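U4/U6 snRNA-associated-splicing factor PRP24 (Saccharomyces cerevisiae, PDB 5TF6) binds U6 small nuclear RNA through its RNA recognition motifs and acts as a recycling factor of the spliceosome in pre-mRNA splicing. Local coordinates at residues N184-L189 with G246-S251; E308-K313 with I326-K331; D42-N47 with D107-A112. All blocks are in the same frame, centred on the assembly; numbering follows the deposited sequence.

Contact 1 of 3, residues N184-L189 with G246-S251; sequences NLSTEL and GNREIS. With nucleotides of chain B.
Arg248 reaches from strand 248-254 to the backbone at the end of strand 179-185, where Asn184 O receives weak hydrogen bonds from NE (3.3 Å) and NH2 of the guanidinium. Bends at chi2 and chi3 (-67° and -81°) turn the chain so that one guanidinium face lies against Leu185 C and the CB of Ser186, which is 3.6 Å from Arg248 NH1. The firmer partner of NH2 is the carbonyl oxygen of Asn220, just before strand 222-228. Farther along, Leu189 CD1 packs on the aliphatic CG of Arg248, while Leu185 CD2 meets Ile250 CG2 at 3.7 Å on the side of the sheet lined by Leu245.

The carboxamide of Asn184 points the other way, into the bound RNA. Its ND2 donates to O2 of cytidine C63 of chain B (2.8 Å), and its OD1 accepts a bond from N6 of adenosine A11 of chain B (3.2 Å), so both ends of the amide are bonded to bases of the RNA. A water accepts from the same ND2 and donates to Glu249 O and Ser251 OG, tying the amide to the neighbouring strand. Ser251 OG in turn donates to N3 of adenosine A62 of chain B at 2.7 Å, a bond that joins this strand directly to the base.

Behind the amide, Asn184 and Leu185 both face Cys222 in a G1 beta bulge, with Asn184 at positive phi (75°). Strand 179-185, at the centre of the sheet, and its neighbour 248-254 thus offer side chains to bases, as the RNA-binding sheet of an RNA recognition motif does, here the third.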
loop_
_atom_site.group_PDB
_atom_site.type_symbol
_atom_site.label_atom_id
_atom_site.label_comp_id
_atom_site.label_asym_id
_atom_site.label_seq_id
_atom_site.Cartn_x
_atom_site.Cartn_y
_atom_site.Cartn_z
ATOM N N ASN A 184 21.920 -20.050 -13.155
ATOM C CA ASN A 184 22.940 -21.117 -13.173
ATOM C C ASN A 184 23.978 -20.911 -14.251
ATOM O O ASN A 184 24.577 -21.854 -14.785
ATOM C CB ASN A 184 22.319 -22.510 -13.261
ATOM C CG ASN A 184 21.761 -22.962 -11.955
ATOM O OD1 ASN A 184 22.096 -22.408 -10.908
ATOM N ND2 ASN A 184 20.911 -23.983 -11.985
ATOM N N LEU A 185 24.202 -19.650 -14.576
ATOM C CA LEU A 185 25.315 -19.283 -15.400
ATOM C C LEU A 185 26.581 -19.413 -14.556
ATOM O O LEU A 185 26.543 -19.342 -13.325
ATOM C CB LEU A 185 25.177 -17.848 -15.858
ATOM C CG LEU A 185 23.968 -17.445 -16.690
ATOM C CD1 LEU A 185 23.827 -15.930 -16.752
ATOM C CD2 LEU A 185 24.134 -18.001 -18.097
ATOM N N SER A 186 27.699 -19.616 -15.225
ATOM C CA SER A 186 28.971 -19.605 -14.560
ATOM C C SER A 186 29.478 -18.171 -14.637
ATOM O O SER A 186 28.953 -17.329 -15.402
ATOM C CB SER A 186 29.913 -20.548 -15.307
ATOM O OG SER A 186 30.130 -20.084 -16.636
ATOM N N THR A 187 30.558 -17.874 -13.930
ATOM C CA THR A 187 31.137 -16.528 -14.060
ATOM C C THR A 187 31.644 -16.254 -15.464
ATOM O O THR A 187 31.724 -15.111 -15.907
ATOM C CB THR A 187 32.250 -16.295 -13.034
ATOM O OG1 THR A 187 33.178 -17.375 -13.125
ATOM C CG2 THR A 187 31.661 -16.244 -11.599
ATOM N N GLU A 188 31.985 -17.294 -16.192
ATOM C CA GLU A 188 32.544 -17.099 -17.543
ATOM C C GLU A 188 31.418 -16.665 -18.479
ATOM O O GLU A 188 31.643 -15.953 -19.418
ATOM C CB GLU A 188 33.212 -18.414 -18.062
ATOM C CG GLU A 188 34.444 -18.968 -17.310
ATOM C CD GLU A 188 34.274 -19.166 -15.786
ATOM O OE1 GLU A 188 34.909 -18.386 -15.037
ATOM O OE2 GLU A 188 33.528 -20.069 -15.310
ATOM N N LEU A 189 30.203 -17.117 -18.205
ATOM C CA LEU A 189 29.049 -16.763 -19.014
ATOM C C LEU A 189 28.382 -15.451 -18.601
ATOM O O LEU A 189 27.503 -14.955 -19.300
ATOM C CB LEU A 189 28.028 -17.900 -18.960
ATOM C CG LEU A 189 28.544 -19.228 -19.535
ATOM C CD1 LEU A 189 27.661 -20.425 -19.182
ATOM C CD2 LEU A 189 28.761 -19.088 -21.058
ATOM N N GLY A 246 27.957 -22.732 -22.806
ATOM C CA GLY A 246 29.292 -23.010 -22.281
ATOM C C GLY A 246 29.289 -24.425 -21.717
ATOM O O GLY A 246 28.966 -25.363 -22.450
ATOM N N ASN A 247 29.609 -24.568 -20.423
ATOM C CA ASN A 247 29.509 -25.851 -19.725
ATOM C C ASN A 247 28.355 -25.966 -18.790
ATOM O O ASN A 247 28.453 -26.674 -17.818
ATOM C CB ASN A 247 30.759 -26.067 -18.868
ATOM C CG ASN A 247 32.010 -26.080 -19.686
ATOM O OD1 ASN A 247 32.816 -25.163 -19.650
ATOM N ND2 ASN A 247 32.163 -27.115 -20.459
ATOM N N ARG A 248 27.262 -25.267 -19.032
ATOM C CA ARG A 248 26.159 -25.280 -18.077
ATOM C C ARG A 248 24.836 -25.665 -18.726
ATOM O O ARG A 248 24.605 -25.342 -19.914
ATOM C CB ARG A 248 26.072 -23.914 -17.405
ATOM C CG ARG A 248 27.419 -23.410 -16.889
ATOM C CD ARG A 248 27.976 -24.241 -15.724
ATOM N NE ARG A 248 27.282 -23.746 -14.578
ATOM C CZ ARG A 248 27.796 -23.271 -13.464
ATOM N NH1 ARG A 248 29.080 -23.329 -13.229
ATOM N NH2 ARG A 248 26.954 -22.755 -12.577
ATOM N N GLU A 249 24.008 -26.417 -17.996
ATOM C CA GLU A 249 22.610 -26.442 -18.298
ATOM C C GLU A 249 21.964 -25.225 -17.601
ATOM O O GLU A 249 21.810 -25.226 -16.374
ATOM C CB GLU A 249 21.921 -27.736 -17.863
ATOM C CG GLU A 249 20.479 -27.831 -18.398
ATOM C CD GLU A 249 19.469 -28.500 -17.453
ATOM O OE1 GLU A 249 19.525 -29.740 -17.439
ATOM O OE2 GLU A 249 18.609 -27.814 -16.776
ATOM N N ILE A 250 21.555 -24.220 -18.380
ATOM C CA ILE A 250 20.932 -23.024 -17.813
ATOM C C ILE A 250 19.456 -23.155 -17.684
ATOM O O ILE A 250 18.872 -24.001 -18.318
ATOM C CB ILE A 250 21.202 -21.734 -18.607
ATOM C CG1 ILE A 250 20.707 -21.829 -20.054
ATOM C CG2 ILE A 250 22.683 -21.383 -18.578
ATOM C CD1 ILE A 250 20.914 -20.534 -20.789
ATOM N N SER A 251 18.888 -22.293 -16.842
ATOM C CA SER A 251 17.475 -22.157 -16.668
ATOM C C SER A 251 17.040 -20.763 -17.093
ATOM O O SER A 251 17.762 -19.821 -16.930
ATOM C CB SER A 251 17.098 -22.374 -15.224
ATOM O OG SER A 251 17.318 -23.722 -14.835
ATOM P P A B 62 8.837 -24.597 -11.877
ATOM O OP1 A B 62 9.817 -23.833 -11.040
ATOM O OP2 A B 62 7.854 -23.892 -12.744
ATOM O "O5'" A B 62 9.551 -25.584 -12.896
ATOM C "C5'" A B 62 10.596 -26.440 -12.437
ATOM C "C4'" A B 62 11.786 -26.221 -13.311
ATOM O "O4'" A B 62 12.178 -24.822 -13.298
ATOM C "C3'" A B 62 13.028 -26.962 -12.868
ATOM O "O3'" A B 62 12.845 -28.267 -13.357
ATOM C "C2'" A B 62 14.106 -26.141 -13.535
ATOM O "O2'" A B 62 14.156 -26.334 -14.933
ATOM C "C1'" A B 62 13.582 -24.734 -13.264
ATOM N N9 A B 62 13.956 -24.233 -11.955
ATOM C C8 A B 62 13.174 -24.103 -10.835
ATOM N N7 A B 62 13.814 -23.623 -9.798
ATOM C C5 A B 62 15.108 -23.444 -10.260
ATOM C C6 A B 62 16.264 -22.946 -9.651
ATOM N N6 A B 62 16.311 -22.529 -8.386
ATOM N N1 A B 62 17.388 -22.886 -10.393
ATOM C C2 A B 62 17.340 -23.302 -11.661
ATOM N N3 A B 62 16.313 -23.789 -12.348
ATOM C C4 A B 62 15.211 -23.820 -11.585
ATOM P P C B 63 13.434 -29.490 -12.551
ATOM O OP1 C B 63 13.170 -30.709 -13.367
ATOM O OP2 C B 63 12.939 -29.399 -11.159
ATOM O "O5'" C B 63 15.011 -29.229 -12.542
ATOM C "C5'" C B 63 15.784 -29.348 -13.753
ATOM C "C4'" C B 63 17.209 -28.924 -13.515
ATOM O "O4'" C B 63 17.234 -27.549 -13.074
ATOM C "C3'" C B 63 17.937 -29.643 -12.399
ATOM O "O3'" C B 63 18.328 -30.920 -12.858
ATOM C "C2'" C B 63 19.080 -28.684 -12.106
ATOM O "O2'" C B 63 20.219 -28.704 -12.955
ATOM C "C1'" C B 63 18.354 -27.350 -12.230
ATOM N N1 C B 63 17.876 -26.897 -10.930
ATOM C C2 C B 63 18.792 -26.279 -10.094
ATOM O O2 C B 63 19.945 -26.119 -10.498
ATOM N N3 C B 63 18.391 -25.837 -8.881
ATOM C C4 C B 63 17.122 -26.007 -8.498
ATOM N N4 C B 63 16.770 -25.561 -7.296
ATOM C C5 C B 63 16.163 -26.647 -9.333
ATOM C C6 C B 63 16.578 -27.067 -10.534
ATOM P P A B 11 26.819 -20.218 -5.073
ATOM O OP1 A B 11 26.202 -20.573 -6.372
ATOM O OP2 A B 11 28.065 -19.437 -5.083
ATOM O "O5'" A B 11 25.774 -19.424 -4.172
ATOM C "C5'" A B 11 25.709 -17.987 -4.309
ATOM C "C4'" A B 11 24.298 -17.522 -4.084
ATOM O "O4'" A B 11 23.441 -17.998 -5.169
ATOM C "C3'" A B 11 23.681 -18.045 -2.796
ATOM O "O3'" A B 11 22.767 -17.108 -2.277
ATOM C "C2'" A B 11 22.891 -19.258 -3.271
ATOM O "O2'" A B 11 21.847 -19.593 -2.368
ATOM C "C1'" A B 11 22.380 -18.760 -4.633
ATOM N N9 A B 11 22.025 -19.777 -5.621
ATOM C C8 A B 11 22.918 -20.437 -6.428
ATOM N N7 A B 11 22.355 -21.265 -7.274
ATOM C C5 A B 11 20.999 -21.109 -7.043
ATOM C C6 A B 11 19.870 -21.696 -7.634
ATOM N N6 A B 11 19.938 -22.599 -8.614
ATOM N N1 A B 11 18.652 -21.344 -7.157
ATOM C C2 A B 11 18.592 -20.436 -6.168
ATOM N N3 A B 11 19.586 -19.789 -5.553
ATOM C C4 A B 11 20.778 -20.191 -6.027
HETATM O O HOH W 1 19.727 -25.027 -14.618
HETATM O O HOH W 2 30.670 -22.287 -18.414
#

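Contact 2 of 3, residues E308-K313 with I326-K331; sequences EKDIRK and IFRDSK
Asp310 and Arg328 meet where the antiparallel hairpin of strands 311-317 and 322-327 opens, at the edge of the occluded RNA recognition motif. In the register of the strands, Ile311 and Phe327 form a non-hydrogen-bonded pair, whereas Arg312 and Lys313 both face Ile326 in a classic beta bulge. Ile326 O takes the N-H of Arg312 at 2.8 Å and, more weakly, that of Lys313, and Ile326 N bonds back to Lys313 O. Beyond the last pair, Arg328 N donates to Asp310 O.

Ile311 CG1 approaches Phe327 CE1 at 4.2 Å, and the phenyl ring continues onto Ala333 and Met336 of helix 330-340. Asp310 O lies at the ring's edge.

Charged groups close the mouth of the hairpin. With CG anti to the carbonyl carbon (chi1 -67°), Asp310 lays its carboxylate alongside Arg328, the two planes 74° apart, and Asp329 completes a salt-bridge network. An alanine at Asp310 would remove the carboxylate and is likely to leave Arg328 NH1 without this mate and the guanidinium freer to turn about its bond to Asp329. Asp310 OD1 is met by Arg328 NH1 at 2.7 Å from above the carboxylate plane, while Arg328 NE binds Asp329 OD2 at 2.9 Å.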
loop_
_atom_site.group_PDB
_atom_site.type_symbol
_atom_site.label_atom_id
_atom_site.label_comp_id
_atom_site.label_asym_id
_atom_site.label_seq_id
_atom_site.Cartn_x
_atom_site.Cartn_y
_atom_site.Cartn_z
ATOM N N GLU A 308 17.322 1.746 14.845
ATOM C CA GLU A 308 17.209 1.091 13.575
ATOM C C GLU A 308 18.132 -0.108 13.396
ATOM O O GLU A 308 17.805 -1.031 12.715
ATOM C CB GLU A 308 17.518 2.115 12.532
ATOM C CG GLU A 308 17.347 1.653 11.104
ATOM C CD GLU A 308 17.705 2.769 10.150
ATOM O OE1 GLU A 308 17.220 3.908 10.365
ATOM O OE2 GLU A 308 18.480 2.513 9.207
ATOM N N LYS A 309 19.299 -0.105 13.990
ATOM C CA LYS A 309 20.258 -1.206 13.734
ATOM C C LYS A 309 19.868 -2.524 14.401
ATOM O O LYS A 309 20.239 -3.600 13.959
ATOM C CB LYS A 309 21.655 -0.805 14.176
ATOM C CG LYS A 309 21.765 -0.614 15.666
ATOM C CD LYS A 309 23.094 0.035 16.029
ATOM C CE LYS A 309 23.291 0.080 17.532
ATOM N NZ LYS A 309 24.743 0.204 17.841
ATOM N N ASP A 310 19.107 -2.416 15.474
ATOM C CA ASP A 310 18.597 -3.560 16.169
ATOM C C ASP A 310 17.458 -4.277 15.435
ATOM O O ASP A 310 17.079 -5.365 15.823
ATOM C CB ASP A 310 18.151 -3.087 17.550
ATOM C CG ASP A 310 19.349 -2.637 18.403
ATOM O OD1 ASP A 310 20.445 -3.208 18.236
ATOM O OD2 ASP A 310 19.218 -1.703 19.211
ATOM N N ILE A 311 16.910 -3.661 14.394
ATOM C CA ILE A 311 15.793 -4.231 13.655
ATOM C C ILE A 311 16.269 -4.762 12.300
ATOM O O ILE A 311 16.761 -3.999 11.469
ATOM C CB ILE A 311 14.727 -3.170 13.416
ATOM C CG1 ILE A 311 14.122 -2.745 14.749
ATOM C CG2 ILE A 311 13.640 -3.723 12.549
ATOM C CD1 ILE A 311 13.477 -1.373 14.696
ATOM N N ARG A 312 16.129 -6.058 12.056
ATOM C CA ARG A 312 16.643 -6.568 10.796
ATOM C C ARG A 312 15.592 -6.485 9.702
ATOM O O ARG A 312 15.865 -6.098 8.595
ATOM C CB ARG A 312 17.157 -7.992 10.965
ATOM C CG ARG A 312 18.581 -8.067 11.532
ATOM C CD ARG A 312 19.329 -9.349 11.122
ATOM N NE ARG A 312 18.820 -9.886 9.847
ATOM C CZ ARG A 312 19.134 -11.073 9.332
ATOM N NH1 ARG A 312 20.011 -11.877 9.930
ATOM N NH2 ARG A 312 18.580 -11.443 8.180
ATOM N N LYS A 313 14.366 -6.859 9.993
ATOM C CA LYS A 313 13.376 -6.936 8.937
ATOM C C LYS A 313 12.017 -6.859 9.570
ATOM O O LYS A 313 11.847 -7.308 10.714
ATOM C CB LYS A 313 13.505 -8.279 8.204
ATOM C CG LYS A 313 13.039 -8.343 6.759
ATOM C CD LYS A 313 13.690 -9.597 6.162
ATOM C CE LYS A 313 13.454 -9.795 4.675
ATOM N NZ LYS A 313 13.473 -11.262 4.364
ATOM N N ILE A 326 11.854 -9.146 12.883
ATOM C CA ILE A 326 13.045 -9.925 13.125
ATOM C C ILE A 326 14.089 -8.987 13.718
ATOM O O ILE A 326 14.422 -7.988 13.120
ATOM C CB ILE A 326 13.551 -10.537 11.798
ATOM C CG1 ILE A 326 12.482 -11.442 11.224
ATOM C CG2 ILE A 326 14.817 -11.355 12.010
ATOM C CD1 ILE A 326 12.875 -12.078 9.918
ATOM N N PHE A 327 14.584 -9.309 14.903
ATOM C CA PHE A 327 15.550 -8.447 15.626
ATOM C C PHE A 327 16.955 -8.944 15.438
ATOM O O PHE A 327 17.153 -10.014 14.863
ATOM C CB PHE A 327 15.232 -8.401 17.104
ATOM C CG PHE A 327 14.004 -7.632 17.414
ATOM C CD1 PHE A 327 14.013 -6.264 17.380
ATOM C CD2 PHE A 327 12.825 -8.270 17.707
ATOM C CE1 PHE A 327 12.861 -5.545 17.642
ATOM C CE2 PHE A 327 11.681 -7.554 17.998
ATOM C CZ PHE A 327 11.688 -6.183 17.966
ATOM N N ARG A 328 17.914 -8.155 15.945
ATOM C CA ARG A 328 19.322 -8.421 15.757
ATOM C C ARG A 328 19.676 -9.693 16.482
ATOM O O ARG A 328 20.397 -10.488 15.935
ATOM C CB ARG A 328 20.209 -7.226 16.187
ATOM C CG ARG A 328 21.124 -7.428 17.422
ATOM C CD ARG A 328 21.370 -6.152 18.255
ATOM N NE ARG A 328 21.469 -6.468 19.689
ATOM C CZ ARG A 328 21.572 -5.588 20.694
ATOM N NH1 ARG A 328 21.595 -4.282 20.462
ATOM N NH2 ARG A 328 21.661 -6.028 21.957
ATOM N N ASP A 329 19.143 -9.906 17.689
ATOM C CA ASP A 329 19.366 -11.175 18.415
ATOM C C ASP A 329 18.283 -11.530 19.419
ATOM O O ASP A 329 17.437 -10.702 19.752
ATOM C CB ASP A 329 20.731 -11.164 19.122
ATOM C CG ASP A 329 20.794 -10.156 20.229
ATOM O OD1 ASP A 329 19.926 -10.158 21.140
ATOM O OD2 ASP A 329 21.718 -9.344 20.176
ATOM N N SER A 330 18.331 -12.763 19.928
ATOM C CA SER A 330 17.234 -13.322 20.720
ATOM C C SER A 330 17.090 -12.678 22.057
ATOM O O SER A 330 15.992 -12.638 22.614
ATOM C CB SER A 330 17.465 -14.788 20.948
ATOM O OG SER A 330 18.674 -14.935 21.634
ATOM N N LYS A 331 18.194 -12.180 22.583
ATOM C CA LYS A 331 18.173 -11.550 23.892
ATOM C C LYS A 331 17.393 -10.245 23.791
ATOM O O LYS A 331 16.466 -9.990 24.593
ATOM C CB LYS A 331 19.597 -11.306 24.426
ATOM C CG LYS A 331 19.605 -11.114 25.928
ATOM C CD LYS A 331 20.982 -10.747 26.450
ATOM C CE LYS A 331 20.867 -9.767 27.606
ATOM N NZ LYS A 331 22.230 -9.369 28.042
#

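Contact 3 of 3, residues D42-N47 with D107-A112; sequences DSLKKN and DINVVA
Leu44 projects from the loop between strands 35-42 and 49-55 onto the segment that leads from helix 98-106 into strand 112-116, where it meets Asn109 and Val111. Its CB points toward that segment, and chi1 of -82° sets CG anti to the carbonyl carbon, which carries the branch over the turn at Asn109. CG itself touches Val111 CG2 at 4.0 Å and lies equally far from the carbonyl oxygen of Asn109. At the tip both methyls press on this carbonyl from one side. CD1 comes to 3.3 Å from Asn109 O, while CD2 lies 3.7 Å from both the oxygen and the carbonyl carbon of Asn109. Both methyls also reach Asn109 CB, at 4.1 Å, with the leucine and asparagine side chains crossing at about a right angle.

Val111 is the second main partner. Its side chain slides past that of Leu44 in the opposite direction, and both of its methyls, CG1 and CG2, lie 3.9 Å from Asp42 O. The interface is therefore small and made by van der Waals packing, with aliphatic groups set against backbone carbonyls as much as against each other.

Each partner is presented by a local turn. Leu44 occupies the second position of a type I beta turn from Ser43 to Lys46, closed by Lys46 N bonding to Ser43 O, while Asp42 is engaged through OD1 in a salt bridge with Arg49. On the other segment, Val110 turns back onto Leu105 and Cys142, within its own domain. Asn109, at positive phi, is the C-prime residue of the Schellman motif that ends helix 98-106, and the contact packs a strand-connecting loop of the first RNA recognition motif against this helix-to-strand turn of the second.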
loop_
_atom_site.group_PDB
_atom_site.type_symbol
_atom_site.label_atom_id
_atom_site.label_comp_id
_atom_site.label_asym_id
_atom_site.label_seq_id
_atom_site.Cartn_x
_atom_site.Cartn_y
_atom_site.Cartn_z
ATOM N N ASP A 42 -15.172 19.067 10.286
ATOM C CA ASP A 42 -15.445 20.444 10.627
ATOM C C ASP A 42 -15.088 21.324 9.483
ATOM O O ASP A 42 -14.095 21.096 8.857
ATOM C CB ASP A 42 -14.615 20.920 11.838
ATOM C CG ASP A 42 -14.987 20.228 13.156
ATOM O OD1 ASP A 42 -16.136 19.718 13.355
ATOM O OD2 ASP A 42 -14.083 20.229 14.027
ATOM N N SER A 43 -15.853 22.379 9.259
ATOM C CA SER A 43 -15.387 23.499 8.426
ATOM C C SER A 43 -14.091 24.102 8.998
ATOM O O SER A 43 -13.698 23.779 10.131
ATOM C CB SER A 43 -16.441 24.596 8.367
ATOM O OG SER A 43 -16.709 25.061 9.679
ATOM N N LEU A 44 -13.435 24.942 8.204
ATOM C CA LEU A 44 -12.141 25.545 8.552
ATOM C C LEU A 44 -12.158 26.378 9.814
ATOM O O LEU A 44 -11.233 26.294 10.610
ATOM C CB LEU A 44 -11.694 26.472 7.441
ATOM C CG LEU A 44 -11.019 25.731 6.311
ATOM C CD1 LEU A 44 -10.931 26.674 5.112
ATOM C CD2 LEU A 44 -9.662 25.176 6.760
ATOM N N LYS A 45 -13.190 27.208 9.970
ATOM C CA LYS A 45 -13.355 28.020 11.189
ATOM C C LYS A 45 -14.197 27.343 12.310
ATOM O O LYS A 45 -14.495 27.960 13.324
ATOM C CB LYS A 45 -13.975 29.376 10.827
ATOM C CG LYS A 45 -13.304 30.124 9.676
ATOM C CD LYS A 45 -13.908 31.512 9.512
ATOM C CE LYS A 45 -13.781 32.312 10.813
ATOM N NZ LYS A 45 -13.820 33.793 10.650
ATOM N N LYS A 46 -14.573 26.079 12.111
ATOM C CA LYS A 46 -15.409 25.282 13.038
ATOM C C LYS A 46 -16.826 25.859 13.277
ATOM O O LYS A 46 -17.497 25.511 14.243
ATOM C CB LYS A 46 -14.675 24.997 14.352
ATOM C CG LYS A 46 -13.150 24.928 14.253
ATOM C CD LYS A 46 -12.568 23.617 13.750
ATOM C CE LYS A 46 -11.038 23.715 13.745
ATOM N NZ LYS A 46 -10.344 22.489 13.256
ATOM N N ASN A 47 -17.264 26.710 12.350
ATOM C CA ASN A 47 -18.600 27.277 12.317
ATOM C C ASN A 47 -19.692 26.231 11.950
ATOM O O ASN A 47 -20.798 26.308 12.468
ATOM C CB ASN A 47 -18.643 28.513 11.375
ATOM C CG ASN A 47 -17.736 28.389 10.093
ATOM O OD1 ASN A 47 -16.715 27.672 10.056
ATOM N ND2 ASN A 47 -18.110 29.131 9.037
ATOM N N ASP A 107 -2.828 22.463 6.610
ATOM C CA ASP A 107 -1.934 23.626 6.468
ATOM C C ASP A 107 -2.165 24.472 5.242
ATOM O O ASP A 107 -1.577 25.525 5.155
ATOM C CB ASP A 107 -0.467 23.230 6.489
ATOM C CG ASP A 107 -0.102 22.463 7.742
ATOM O OD1 ASP A 107 -0.929 22.389 8.704
ATOM O OD2 ASP A 107 1.001 21.880 7.727
ATOM N N ILE A 108 -2.930 24.021 4.239
ATOM C CA ILE A 108 -3.228 24.911 3.122
ATOM C C ILE A 108 -4.693 25.263 3.152
ATOM O O ILE A 108 -5.277 25.677 2.187
ATOM C CB ILE A 108 -2.757 24.358 1.779
ATOM C CG1 ILE A 108 -3.406 23.001 1.472
ATOM C CG2 ILE A 108 -1.217 24.232 1.781
ATOM C CD1 ILE A 108 -3.181 22.595 0.036
ATOM N N ASN A 109 -5.279 25.106 4.310
ATOM C CA ASN A 109 -6.665 25.406 4.504
ATOM C C ASN A 109 -7.624 24.675 3.674
ATOM O O ASN A 109 -8.584 25.281 3.201
ATOM C CB ASN A 109 -6.893 26.890 4.333
ATOM C CG ASN A 109 -6.059 27.663 5.300
ATOM O OD1 ASN A 109 -6.061 27.389 6.517
ATOM N ND2 ASN A 109 -5.243 28.519 4.773
ATOM N N VAL A 110 -7.415 23.365 3.537
ATOM C CA VAL A 110 -8.357 22.565 2.750
ATOM C C VAL A 110 -8.897 21.521 3.660
ATOM O O VAL A 110 -8.152 20.816 4.282
ATOM C CB VAL A 110 -7.700 21.959 1.540
ATOM C CG1 VAL A 110 -8.632 20.962 0.861
ATOM C CG2 VAL A 110 -7.305 23.065 0.590
ATOM N N VAL A 111 -10.213 21.451 3.750
ATOM C CA VAL A 111 -10.843 20.414 4.505
ATOM C C VAL A 111 -10.791 19.083 3.714
ATOM O O VAL A 111 -11.083 19.057 2.512
ATOM C CB VAL A 111 -12.298 20.788 4.742
ATOM C CG1 VAL A 111 -13.043 19.647 5.444
ATOM C CG2 VAL A 111 -12.338 22.065 5.533
ATOM N N ALA A 112 -10.472 18.006 4.417
ATOM C CA ALA A 112 -10.415 16.679 3.869
ATOM C C ALA A 112 -11.607 15.906 4.401
ATOM O O ALA A 112 -11.715 15.721 5.573
ATOM C CB ALA A 112 -9.131 16.023 4.312
#

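In the fold
Following the chain from the N terminus, contact 3 comes first, bringing residues 42-47 of the first RNA recognition motif against 107-112 of the second and so closing a loop that spans the boundary between two domains. Contact 1 follows and closes a loop within the third motif, joining the ends of two neighbouring strands of one sheet beside the RNA. Contact 2 is the most local, closing a hairpin in the occluded motif. All three are in series, without nesting or crossing. Contacts 1 and 3 lie on opposite sides of the chain's centre, their centres about 63 Å apart, and contact 2 is about 24 Å from contact 3 between nearest atoms.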